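Local atomic coordinates of beta-glucosidase (Saccharopolyspora erythraea D, PDB entry 5M6G), a protein that probably hydrolyses terminal, non-reducing beta-D-glucosyl residues to release beta-D-glucose, as a two-domain enzyme of glycosyl hydrolase family 3. Residues 414-419 with 556-561; 496-501 with 536-541; 271-276 with 304-309. All coordinates share one frame; numbering follows the deposited sequence.

Contact 1: 414-419 with 556-561; sequences VLLRND and LLASWL
Leu416 holds its CG anti to the carbonyl carbon (chi1 -64°), and Leu556 holds its own anti to the backbone N (chi1 170°); with these torsions the two side chains lie side by side and point the same way, Leu416 CD1 resting 3.7 Å from Leu556 CD2. A classic beta bulge sets Leu416 alongside Leu556: Leu416 and Arg417 both face it. Leu556 O takes the N-H of Leu416 at 2.9 Å and, only weakly, that of Arg417 N at 3.3 Å, while Leu556 N bonds to Arg417 O. Strand 414-418 is outermost in the mixed sheet and runs antiparallel to its neighbour 555-560. Beyond the bulge Val414 and Ala558 exchange two backbone bonds, Ala558 N to Val414 O being 2.9 Å. Leu415 and Leu557 pair on the other face, where Leu557 CD1 comes 4.2 Å from Leu415 CB. At the far end Val414 CG2 meets the edge of the Trp560 indole, in its plane and 3.6 Å from NE1; Ala558 CB sits above one face of that ring, displaced toward the rim. Val414 and Trp560 also touch helix 146-152 of the N-terminal domain. Arg417, bent at chi2, carries NH1 to a salt bridge with OD1 of Asp551. Across the strands, then, main-chain bonds satisfy the polar groups, and the buried apolar side chains fit by shape rather than charge.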
loop_
_atom_site.group_PDB
_atom_site.type_symbol
_atom_site.label_atom_id
_atom_site.label_comp_id
_atom_site.label_asym_id
_atom_site.label_seq_id
_atom_site.Cartn_x
_atom_site.Cartn_y
_atom_site.Cartn_z
ATOM N N VAL A 414 -8.139 17.629 4.222
ATOM C CA VAL A 414 -7.764 18.850 3.514
ATOM C C VAL A 414 -9.016 19.700 3.348
ATOM O O VAL A 414 -9.953 19.306 2.638
ATOM C CB VAL A 414 -7.121 18.560 2.150
ATOM C CG1 VAL A 414 -6.782 19.873 1.455
ATOM C CG2 VAL A 414 -5.877 17.696 2.327
ATOM N N LEU A 415 -9.039 20.858 4.002
ATOM C CA LEU A 415 -10.156 21.780 3.864
ATOM C C LEU A 415 -9.962 22.625 2.603
ATOM O O LEU A 415 -8.969 23.349 2.470
ATOM C CB LEU A 415 -10.288 22.659 5.107
ATOM C CG LEU A 415 -11.462 23.641 5.088
ATOM C CD1 LEU A 415 -12.788 22.879 5.157
ATOM C CD2 LEU A 415 -11.352 24.629 6.230
ATOM N N LEU A 416 -10.922 22.541 1.689
ATOM C CA LEU A 416 -10.814 23.153 0.375
ATOM C C LEU A 416 -11.756 24.326 0.154
ATOM O O LEU A 416 -11.440 25.212 -0.647
ATOM C CB LEU A 416 -11.068 22.101 -0.710
ATOM C CG LEU A 416 -10.039 20.974 -0.746
ATOM C CD1 LEU A 416 -10.503 19.834 -1.662
ATOM C CD2 LEU A 416 -8.655 21.514 -1.156
ATOM N N ARG A 417 -12.913 24.336 0.814
ATOM C CA ARG A 417 -13.840 25.459 0.761
ATOM C C ARG A 417 -14.531 25.544 2.108
ATOM O O ARG A 417 -14.822 24.515 2.723
ATOM C CB ARG A 417 -14.897 25.310 -0.340
ATOM C CG ARG A 417 -14.364 25.447 -1.762
ATOM C CD ARG A 417 -14.224 26.917 -2.177
ATOM N NE ARG A 417 -13.605 27.030 -3.491
ATOM C CZ ARG A 417 -14.282 26.997 -4.632
ATOM N NH1 ARG A 417 -15.604 26.858 -4.607
ATOM N NH2 ARG A 417 -13.647 27.098 -5.793
ATOM N N ASN A 418 -14.784 26.768 2.561
ATOM C CA ASN A 418 -15.520 26.956 3.808
ATOM C C ASN A 418 -16.036 28.383 3.855
ATOM O O ASN A 418 -15.236 29.319 3.925
ATOM C CB ASN A 418 -14.627 26.674 5.010
ATOM C CG ASN A 418 -15.358 26.833 6.313
ATOM O OD1 ASN A 418 -16.583 26.707 6.365
ATOM N ND2 ASN A 418 -14.616 27.106 7.378
ATOM N N ASP A 419 -17.355 28.558 3.839
ATOM C CA ASP A 419 -17.924 29.895 3.953
ATOM C C ASP A 419 -18.188 30.296 5.395
ATOM O O ASP A 419 -18.696 31.392 5.638
ATOM C CB ASP A 419 -19.211 30.000 3.126
ATOM C CG ASP A 419 -20.352 29.170 3.689
ATOM O OD1 ASP A 419 -20.151 28.463 4.698
ATOM O OD2 ASP A 419 -21.463 29.221 3.109
ATOM N N LEU A 556 -16.241 22.228 1.646
ATOM C CA LEU A 556 -15.737 21.023 1.004
ATOM C C LEU A 556 -14.531 20.549 1.797
ATOM O O LEU A 556 -13.568 21.304 1.972
ATOM C CB LEU A 556 -15.351 21.288 -0.454
ATOM C CG LEU A 556 -14.596 20.111 -1.074
ATOM C CD1 LEU A 556 -15.501 18.874 -1.102
ATOM C CD2 LEU A 556 -14.112 20.466 -2.454
ATOM N N LEU A 557 -14.587 19.305 2.275
ATOM C CA LEU A 557 -13.500 18.687 3.023
ATOM C C LEU A 557 -13.128 17.399 2.308
ATOM O O LEU A 557 -14.001 16.561 2.057
ATOM C CB LEU A 557 -13.915 18.405 4.470
ATOM C CG LEU A 557 -12.866 17.742 5.381
ATOM C CD1 LEU A 557 -11.849 18.780 5.861
ATOM C CD2 LEU A 557 -13.548 17.048 6.553
ATOM N N ALA A 558 -11.857 17.268 1.932
ATOM C CA ALA A 558 -11.360 16.055 1.286
ATOM C C ALA A 558 -10.826 15.120 2.363
ATOM O O ALA A 558 -9.900 15.478 3.096
ATOM C CB ALA A 558 -10.266 16.380 0.266
ATOM N N SER A 559 -11.405 13.926 2.461
ATOM C CA SER A 559 -11.049 12.988 3.517
ATOM C C SER A 559 -10.216 11.814 3.033
ATOM O O SER A 559 -9.680 11.077 3.870
ATOM C CB SER A 559 -12.312 12.451 4.208
ATOM O OG SER A 559 -12.963 13.486 4.924
ATOM N N TRP A 560 -10.099 11.622 1.724
ATOM C CA TRP A 560 -9.294 10.538 1.109
ATOM C C TRP A 560 -9.902 9.198 1.554
ATOM O O TRP A 560 -11.129 9.035 1.481
ATOM C CB TRP A 560 -7.820 10.727 1.417
ATOM C CG TRP A 560 -7.375 12.132 1.230
ATOM C CD1 TRP A 560 -6.965 12.997 2.200
ATOM C CD2 TRP A 560 -7.341 12.863 -0.006
ATOM N NE1 TRP A 560 -6.665 14.225 1.644
ATOM C CE2 TRP A 560 -6.880 14.165 0.290
ATOM C CE3 TRP A 560 -7.634 12.534 -1.334
ATOM C CZ2 TRP A 560 -6.701 15.143 -0.699
ATOM C CZ3 TRP A 560 -7.468 13.511 -2.316
ATOM C CH2 TRP A 560 -7.004 14.802 -1.988
ATOM N N LEU A 561 -9.090 8.219 1.971
ATOM C CA LEU A 561 -9.568 6.912 2.427
ATOM C C LEU A 561 -9.030 6.708 3.833
ATOM O O LEU A 561 -7.958 6.103 4.017
ATOM C CB LEU A 561 -9.118 5.791 1.492
ATOM C CG LEU A 561 -9.546 5.993 0.040
ATOM C CD1 LEU A 561 -8.793 5.033 -0.897
ATOM C CD2 LEU A 561 -11.059 5.846 -0.094
#

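Contact 2: 496-501 with 536-541; sequences AVVGET and VVTVSG
Gly541 N points straight into the carboxylate of Glu500, its N-H meeting OE1 nearly along the C-O axis at 2.7 Å. The Glu500 chain, extended past CG (chi2 -175°), reaches along Ser540, with CG 3.9 Å from Ser540 CB. The same OE1 also bonds to Tyr503 OH, and OE2 makes a salt bridge with Arg542 NE, so both oxygens are held. An alanine here is likely to leave Gly541 N without its acceptor and Arg542 without its charge partner, freeing the loop after strand 534-539 to shift. Behind this grip comes a parallel ladder: Val537 N to Ala496 O at 2.8 Å, Val498 N to Val537 O, Val539 N to Val498 O, and lastly Glu500 N to Val539 O at 2.9 Å. Gly499 has to lack a CB, which would run into Val539 O. Valine methyls cross on both faces, Val497 CG1 to Val539 CG2 at 3.6 Å and Val498 CG2 to Val536 CG1 at 4.0 Å. Helix 518-528 connects the two strands in a beta-alpha-beta unit. That helix covers Ala496, Val498 and Val536, whereas helix 465-472 packs on Val497 and Val539, and strand 555-560 continues the sheet beyond 534-539.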
loop_
_atom_site.group_PDB
_atom_site.type_symbol
_atom_site.label_atom_id
_atom_site.label_comp_id
_atom_site.label_asym_id
_atom_site.label_seq_id
_atom_site.Cartn_x
_atom_site.Cartn_y
_atom_site.Cartn_z
ATOM N N ALA A 496 -22.788 15.770 3.692
ATOM C CA ALA A 496 -22.923 14.776 2.635
ATOM C C ALA A 496 -21.563 14.122 2.428
ATOM O O ALA A 496 -20.644 14.750 1.896
ATOM C CB ALA A 496 -23.432 15.413 1.342
ATOM N N VAL A 497 -21.434 12.868 2.843
ATOM C CA VAL A 497 -20.180 12.133 2.720
ATOM C C VAL A 497 -20.311 11.272 1.473
ATOM O O VAL A 497 -20.972 10.232 1.490
ATOM C CB VAL A 497 -19.881 11.301 3.970
ATOM C CG1 VAL A 497 -18.438 10.802 3.929
ATOM C CG2 VAL A 497 -20.116 12.135 5.218
ATOM N N VAL A 498 -19.663 11.706 0.388
ATOM C CA VAL A 498 -19.826 11.109 -0.931
ATOM C C VAL A 498 -18.481 10.563 -1.412
ATOM O O VAL A 498 -17.510 10.516 -0.648
ATOM C CB VAL A 498 -20.398 12.148 -1.917
ATOM C CG1 VAL A 498 -21.777 12.664 -1.442
ATOM C CG2 VAL A 498 -19.435 13.309 -2.072
ATOM N N GLY A 499 -18.409 10.128 -2.676
ATOM C CA GLY A 499 -17.143 9.766 -3.291
ATOM C C GLY A 499 -17.149 8.341 -3.836
ATOM O O GLY A 499 -18.172 7.842 -4.319
ATOM N N GLU A 500 -15.988 7.692 -3.760
ATOM C CA GLU A 500 -15.803 6.413 -4.427
ATOM C C GLU A 500 -16.092 5.246 -3.491
ATOM O O GLU A 500 -16.056 5.378 -2.269
ATOM C CB GLU A 500 -14.372 6.292 -4.951
ATOM C CG GLU A 500 -13.905 7.478 -5.770
ATOM C CD GLU A 500 -12.527 7.242 -6.370
ATOM O OE1 GLU A 500 -11.524 7.295 -5.625
ATOM O OE2 GLU A 500 -12.465 6.974 -7.588
ATOM N N THR A 501 -16.373 4.095 -4.089
ATOM C CA THR A 501 -16.385 2.800 -3.425
ATOM C C THR A 501 -15.045 2.098 -3.657
ATOM O O THR A 501 -14.245 2.533 -4.495
ATOM C CB THR A 501 -17.550 1.959 -3.950
ATOM O OG1 THR A 501 -17.449 1.849 -5.368
ATOM C CG2 THR A 501 -18.901 2.611 -3.574
ATOM N N VAL A 536 -19.798 19.204 2.191
ATOM C CA VAL A 536 -19.538 18.031 1.373
ATOM C C VAL A 536 -18.194 17.441 1.781
ATOM O O VAL A 536 -17.199 18.161 1.937
ATOM C CB VAL A 536 -19.591 18.370 -0.128
ATOM C CG1 VAL A 536 -19.136 17.179 -0.954
ATOM C CG2 VAL A 536 -21.031 18.783 -0.509
ATOM N N VAL A 537 -18.173 16.132 1.978
ATOM C CA VAL A 537 -16.980 15.414 2.393
ATOM C C VAL A 537 -16.705 14.353 1.342
ATOM O O VAL A 537 -17.549 13.485 1.102
ATOM C CB VAL A 537 -17.162 14.782 3.783
ATOM C CG1 VAL A 537 -15.877 14.081 4.213
ATOM C CG2 VAL A 537 -17.572 15.847 4.789
ATOM N N THR A 538 -15.546 14.436 0.685
ATOM C CA THR A 538 -15.201 13.450 -0.332
ATOM C C THR A 538 -14.395 12.336 0.325
ATOM O O THR A 538 -13.340 12.586 0.920
ATOM C CB THR A 538 -14.427 14.060 -1.511
ATOM O OG1 THR A 538 -13.237 14.717 -1.051
ATOM C CG2 THR A 538 -15.308 15.044 -2.293
ATOM N N VAL A 539 -14.921 11.122 0.260
ATOM C CA VAL A 539 -14.174 9.915 0.592
ATOM C C VAL A 539 -13.784 9.301 -0.742
ATOM O O VAL A 539 -14.638 8.766 -1.458
ATOM C CB VAL A 539 -15.001 8.950 1.452
ATOM C CG1 VAL A 539 -14.289 7.580 1.593
ATOM C CG2 VAL A 539 -15.230 9.546 2.817
ATOM N N SER A 540 -12.504 9.400 -1.095
ATOM C CA SER A 540 -12.074 9.030 -2.436
ATOM C C SER A 540 -10.587 8.736 -2.420
ATOM O O SER A 540 -9.864 9.173 -1.525
ATOM C CB SER A 540 -12.362 10.150 -3.439
ATOM O OG SER A 540 -11.578 11.297 -3.146
ATOM N N GLY A 541 -10.129 8.030 -3.447
ATOM C CA GLY A 541 -8.709 7.767 -3.578
ATOM C C GLY A 541 -7.918 8.794 -4.361
ATOM O O GLY A 541 -6.723 8.594 -4.604
#

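Contact 3: 271-276 with 304-309; sequences VGSVMV and TGLVVS
Ser273 and Leu306 face each other across two parallel strands, and the serine rotamer adds a bond that the backbone alone would not make. With OG anti to the backbone N (chi1 -175°), the hydroxyl donates to Leu306 O at 2.9 Å. Val274 N reaches that oxygen too, at 3.0 Å, but from the opposite face of the carbonyl plane, so two donors grip Leu306 O. Val308 holds CG1 between its backbone N and carbonyl carbon (chi1 63°). That methyl comes 3.6 Å from Ser273 OG and 3.8 Å from Met275 CB, bridging the two residues on this face of the sheet. Met275 is extended through CG and SD and bends only at the last torsion (chi3 -60°), which turns CE aside; its CG passes 3.7 Å from Ser309 O, a buried oxygen with no hydrogen-bond partner in the model. Near the C-terminal end of the strands, Val276 CG2 crosses Val307 CG1 at 3.7 Å. Gly305 lies where a CB would collide with Gly272 O, the acceptor of Leu306 N at 2.9 Å. Further along, Val274 O receives Val308 N and Val308 O receives Val276 N. Val274 and Val307 pack on helix 290-300, whereas Ser273, Leu306 and Val308 touch Trp176 on the inner side of this TIM-barrel-like domain. Met275 belongs to the sorbitol pocket, touching the bound ligand as well as Lys231 and Phe178. Ser309, which precedes the sorbitol-binding Asp310 in sequence, bonds through OG to Met340 N. Backbone bonds thus run the length of the pair; Ser273 adds one side-chain bond at one end, and at the other the Met275 side chain presents a largely apolar surface near the sorbitol.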
loop_
_atom_site.group_PDB
_atom_site.type_symbol
_atom_site.label_atom_id
_atom_site.label_comp_id
_atom_site.label_asym_id
_atom_site.label_seq_id
_atom_site.Cartn_x
_atom_site.Cartn_y
_atom_site.Cartn_z
ATOM N N VAL A 271 16.098 0.107 2.867
ATOM C CA VAL A 271 14.975 -0.745 2.479
ATOM C C VAL A 271 15.498 -2.119 2.080
ATOM O O VAL A 271 16.482 -2.238 1.344
ATOM C CB VAL A 271 14.158 -0.074 1.354
ATOM C CG1 VAL A 271 14.926 -0.063 0.011
ATOM C CG2 VAL A 271 12.806 -0.745 1.214
ATOM N N GLY A 272 14.863 -3.170 2.602
ATOM C CA GLY A 272 15.393 -4.510 2.393
ATOM C C GLY A 272 15.056 -5.102 1.045
ATOM O O GLY A 272 15.803 -5.953 0.532
ATOM N N SER A 273 13.956 -4.657 0.444
ATOM C CA SER A 273 13.442 -5.241 -0.787
ATOM C C SER A 273 12.965 -4.138 -1.719
ATOM O O SER A 273 12.549 -3.071 -1.271
ATOM C CB SER A 273 12.282 -6.207 -0.499
ATOM O OG SER A 273 11.869 -6.863 -1.680
ATOM N N VAL A 274 13.052 -4.404 -3.021
ATOM C CA VAL A 274 12.448 -3.563 -4.053
ATOM C C VAL A 274 11.618 -4.470 -4.951
ATOM O O VAL A 274 12.094 -5.529 -5.376
ATOM C CB VAL A 274 13.509 -2.799 -4.878
ATOM C CG1 VAL A 274 12.877 -2.169 -6.097
ATOM C CG2 VAL A 274 14.186 -1.731 -4.024
ATOM N N MET A 275 10.378 -4.071 -5.227
ATOM C CA MET A 275 9.502 -4.836 -6.106
ATOM C C MET A 275 9.431 -4.164 -7.475
ATOM O O MET A 275 9.243 -2.946 -7.564
ATOM C CB MET A 275 8.093 -4.971 -5.520
ATOM C CG MET A 275 7.212 -5.821 -6.407
ATOM S SD MET A 275 5.505 -5.940 -5.869
ATOM C CE MET A 275 5.729 -6.680 -4.261
ATOM N N VAL A 276 9.590 -4.965 -8.547
ATOM C CA VAL A 276 9.582 -4.419 -9.905
ATOM C C VAL A 276 8.145 -4.232 -10.393
ATOM O O VAL A 276 7.222 -4.931 -9.963
ATOM C CB VAL A 276 10.395 -5.335 -10.844
ATOM C CG1 VAL A 276 10.478 -4.750 -12.267
ATOM C CG2 VAL A 276 11.787 -5.536 -10.275
ATOM N N THR A 304 21.746 -3.385 -2.461
ATOM C CA THR A 304 22.271 -4.696 -2.084
ATOM C C THR A 304 21.197 -5.644 -1.566
ATOM O O THR A 304 21.528 -6.738 -1.081
ATOM C CB THR A 304 23.358 -4.558 -1.015
ATOM O OG1 THR A 304 22.780 -4.039 0.193
ATOM C CG2 THR A 304 24.467 -3.649 -1.475
ATOM N N GLY A 305 19.930 -5.257 -1.642
ATOM C CA GLY A 305 18.857 -6.023 -1.051
ATOM C C GLY A 305 18.218 -6.985 -2.026
ATOM O O GLY A 305 18.788 -7.347 -3.056
ATOM N N LEU A 306 16.992 -7.379 -1.703
ATOM C CA LEU A 306 16.281 -8.433 -2.416
ATOM C C LEU A 306 15.347 -7.800 -3.442
ATOM O O LEU A 306 14.407 -7.096 -3.064
ATOM C CB LEU A 306 15.493 -9.277 -1.410
ATOM C CG LEU A 306 14.876 -10.636 -1.736
ATOM C CD1 LEU A 306 14.402 -11.262 -0.422
ATOM C CD2 LEU A 306 13.731 -10.515 -2.722
ATOM N N VAL A 307 15.579 -8.070 -4.727
ATOM C CA VAL A 307 14.686 -7.597 -5.783
ATOM C C VAL A 307 13.645 -8.677 -6.062
ATOM O O VAL A 307 13.986 -9.795 -6.471
ATOM C CB VAL A 307 15.463 -7.243 -7.060
ATOM C CG1 VAL A 307 14.495 -6.771 -8.141
ATOM C CG2 VAL A 307 16.506 -6.194 -6.750
ATOM N N VAL A 308 12.372 -8.347 -5.852
ATOM C CA VAL A 308 11.287 -9.305 -6.030
ATOM C C VAL A 308 10.410 -8.861 -7.194
ATOM O O VAL A 308 10.210 -7.659 -7.416
ATOM C CB VAL A 308 10.476 -9.469 -4.725
ATOM C CG1 VAL A 308 9.799 -8.161 -4.329
ATOM C CG2 VAL A 308 9.464 -10.611 -4.845
ATOM N N SER A 309 9.902 -9.834 -7.953
ATOM C CA SER A 309 8.962 -9.538 -9.024
ATOM C C SER A 309 7.581 -9.200 -8.458
ATOM O O SER A 309 7.281 -9.453 -7.287
ATOM C CB SER A 309 8.841 -10.726 -9.985
ATOM O OG SER A 309 7.881 -11.674 -9.527
#

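Overall arrangement
Contact 3 comes first along the chain, in the N-terminal, barrel-like domain, where strands 273-276 and 306-308 lie next to each other in a short parallel sheet. Contacts 1 and 2 follow in the C-terminal domain and share one mixed sheet: strand 534-539 of contact 2 lies beside strand 555-560 of contact 1, with Ser559 N to Thr538 O at 2.8 Å. Contact 2 is nested within the loop that contact 1 closes, and their centres are 10 Å apart. Contact 3 sits across the chain's centre, about 37 and 35 Å from them between centres. The sorbitol pocket draws mostly on the N-terminal domain, Met275 of contact 3 among its residues, with Trp448 and Glu505 contributed by the C-terminal one.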